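Local coordinates for protein Exo-poly-alpha-D-galacturonosidase (Thermotoga maritima, PDB 3JUR) that probably hydrolyses the glycosidic links of polygalacturonate, releasing sugar from the chain end as an exo-acting, heat-active glycoside hydrolase of family 28, at residues S375-N380 / D402-D407. Residues are numbered along the deposited sequence; the frame is centred on the assembly and turned at random.
Sequences SVFVKN and DILISD
Strands 375-379 and 402-406 run parallel in exact register, their axes 4.8 Å apart and only 5° off, so that S375 faces D402 and each later residue meets its counterpart one turn on. The amides of V376, V378 and N380 donate to the carbonyls of D402, L404 and S406, and the amides of L404 and S406 return bonds to V376 O and V378 O; the straightest runs from V378 N to L404 O at 2.8 Å. On the inner face V376 and I403 lie side by side, as do V378 and I405. I403 CG1 sits beside its own backbone N (chi1 -48°), and from there the chain swings CD1 across to within 3.6 Å of V376 CB. L326, I356 and L424 close round these aliphatic groups. The outer face is mixed. S375 OG donates to the anti lone pair of D402 OD2 at 2.9 Å, and the same oxygen lies 3.7 Å from F377 CZ, with carboxylate and ring planes 80° apart. F377 also slants against L404, CD1 to CB at 3.9 Å, while its ring stacks on F342 of the preceding strand. K379, bent at chi2 and chi3, brings CD up against S406 OG and D407 OD2; its NZ is chiefly paired with E5 and reaches D407 OD2 only in a long salt bridge (3.8 Å), while D407 OD1 is hydrogen-bonded to N428. A water bridges S406 OG and V378 O, the latter already bonded to S406 N. These strands belong to successive turns of the right-handed parallel beta-helix of family 28: aliphatic residues stack in columns inside, while outside a single serine-aspartate bond joins the turns at the start and the lysine-aspartate pair at the other end adds a weaker electrostatic link.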
loop_
_atom_site.group_PDB
_atom_site.type_symbol
_atom_site.label_atom_id
_atom_site.label_comp_id
_atom_site.label_asym_id
_atom_site.label_seq_id
_atom_site.Cartn_x
_atom_site.Cartn_y
_atom_site.Cartn_z
ATOM N N SER D 375 13.173 -23.262 10.584
ATOM C CA SER D 375 12.225 -22.849 11.628
ATOM C C SER D 375 12.629 -21.568 12.350
ATOM O O SER D 375 12.899 -21.565 13.559
ATOM C CB SER D 375 11.986 -23.998 12.614
ATOM O OG SER D 375 11.523 -25.122 11.896
ATOM N N VAL D 376 12.693 -20.484 11.582
ATOM C CA VAL D 376 12.968 -19.160 12.114
ATOM C C VAL D 376 11.690 -18.347 11.943
ATOM O O VAL D 376 11.100 -18.310 10.849
ATOM C CB VAL D 376 14.170 -18.474 11.397
ATOM C CG1 VAL D 376 14.484 -17.105 12.029
ATOM C CG2 VAL D 376 15.413 -19.371 11.435
ATOM N N PHE D 377 11.254 -17.722 13.035
ATOM C CA PHE D 377 9.965 -17.047 13.082
ATOM C C PHE D 377 10.115 -15.595 13.515
ATOM O O PHE D 377 10.638 -15.295 14.599
ATOM C CB PHE D 377 8.992 -17.815 13.999
ATOM C CG PHE D 377 8.908 -19.283 13.683
ATOM C CD1 PHE D 377 8.109 -19.740 12.636
ATOM C CD2 PHE D 377 9.652 -20.210 14.409
ATOM C CE1 PHE D 377 8.049 -21.106 12.322
ATOM C CE2 PHE D 377 9.596 -21.576 14.107
ATOM C CZ PHE D 377 8.792 -22.021 13.059
ATOM N N VAL D 378 9.689 -14.699 12.627
ATOM C CA VAL D 378 9.680 -13.279 12.893
ATOM C C VAL D 378 8.210 -12.890 12.955
ATOM O O VAL D 378 7.441 -13.121 12.013
ATOM C CB VAL D 378 10.421 -12.464 11.798
ATOM C CG1 VAL D 378 10.299 -10.960 12.067
ATOM C CG2 VAL D 378 11.894 -12.853 11.716
ATOM N N LYS D 379 7.799 -12.320 14.077
ATOM C CA LYS D 379 6.410 -11.920 14.214
ATOM C C LYS D 379 6.339 -10.573 14.899
ATOM O O LYS D 379 7.038 -10.331 15.896
ATOM C CB LYS D 379 5.619 -12.990 14.976
ATOM C CG LYS D 379 4.332 -12.500 15.611
ATOM C CD LYS D 379 3.114 -13.048 14.946
ATOM C CE LYS D 379 2.759 -14.402 15.501
ATOM N NZ LYS D 379 1.372 -14.787 15.123
ATOM N N ASN D 380 5.490 -9.700 14.366
ATOM C CA ASN D 380 5.298 -8.351 14.918
ATOM C C ASN D 380 6.592 -7.539 14.983
ATOM O O ASN D 380 6.889 -6.896 15.993
ATOM C CB ASN D 380 4.596 -8.396 16.289
ATOM C CG ASN D 380 3.989 -7.058 16.684
ATOM O OD1 ASN D 380 3.521 -6.303 15.831
ATOM N ND2 ASN D 380 3.997 -6.758 17.985
ATOM N N ASP D 402 11.661 -23.263 6.094
ATOM C CA ASP D 402 10.656 -22.888 7.098
ATOM C C ASP D 402 10.946 -21.546 7.784
ATOM O O ASP D 402 11.010 -21.450 9.013
ATOM C CB ASP D 402 10.502 -24.025 8.132
ATOM C CG ASP D 402 9.272 -23.864 9.014
ATOM O OD1 ASP D 402 8.222 -23.370 8.527
ATOM O OD2 ASP D 402 9.354 -24.244 10.207
ATOM N N ILE D 403 11.129 -20.508 6.977
ATOM C CA ILE D 403 11.264 -19.159 7.493
ATOM C C ILE D 403 9.913 -18.481 7.344
ATOM O O ILE D 403 9.355 -18.433 6.238
ATOM C CB ILE D 403 12.363 -18.328 6.754
ATOM C CG1 ILE D 403 13.677 -19.113 6.618
ATOM C CG2 ILE D 403 12.579 -16.981 7.456
ATOM C CD1 ILE D 403 14.333 -19.563 7.947
ATOM N N LEU D 404 9.387 -17.971 8.455
ATOM C CA LEU D 404 8.080 -17.316 8.466
ATOM C C LEU D 404 8.169 -15.920 9.074
ATOM O O LEU D 404 8.681 -15.742 10.191
ATOM C CB LEU D 404 7.038 -18.176 9.203
ATOM C CG LEU D 404 5.586 -17.677 9.252
ATOM C CD1 LEU D 404 4.966 -17.620 7.862
ATOM C CD2 LEU D 404 4.723 -18.539 10.189
ATOM N N ILE D 405 7.695 -14.935 8.310
ATOM C CA ILE D 405 7.602 -13.549 8.749
ATOM C C ILE D 405 6.129 -13.136 8.707
ATOM O O ILE D 405 5.473 -13.245 7.668
ATOM C CB ILE D 405 8.463 -12.613 7.864
ATOM C CG1 ILE D 405 9.917 -13.096 7.852
ATOM C CG2 ILE D 405 8.373 -11.170 8.356
ATOM C CD1 ILE D 405 10.796 -12.435 6.818
ATOM N N SER D 406 5.598 -12.681 9.842
ATOM C CA SER D 406 4.181 -12.354 9.912
ATOM C C SER D 406 3.888 -11.123 10.756
ATOM O O SER D 406 4.677 -10.759 11.641
ATOM C CB SER D 406 3.382 -13.557 10.402
ATOM O OG SER D 406 3.898 -13.999 11.639
ATOM N N ASP D 407 2.753 -10.485 10.466
ATOM C CA ASP D 407 2.310 -9.282 11.182
ATOM C C ASP D 407 3.442 -8.253 11.292
ATOM O O ASP D 407 3.693 -7.702 12.363
ATOM C CB ASP D 407 1.792 -9.647 12.578
ATOM C CG ASP D 407 0.682 -10.688 12.544
ATOM O OD1 ASP D 407 -0.015 -10.811 11.509
ATOM O OD2 ASP D 407 0.494 -11.376 13.571
HETATM O O HOH W 1 5.981 -15.448 12.334
HETATM O O HOH W 2 4.143 -5.113 13.041
#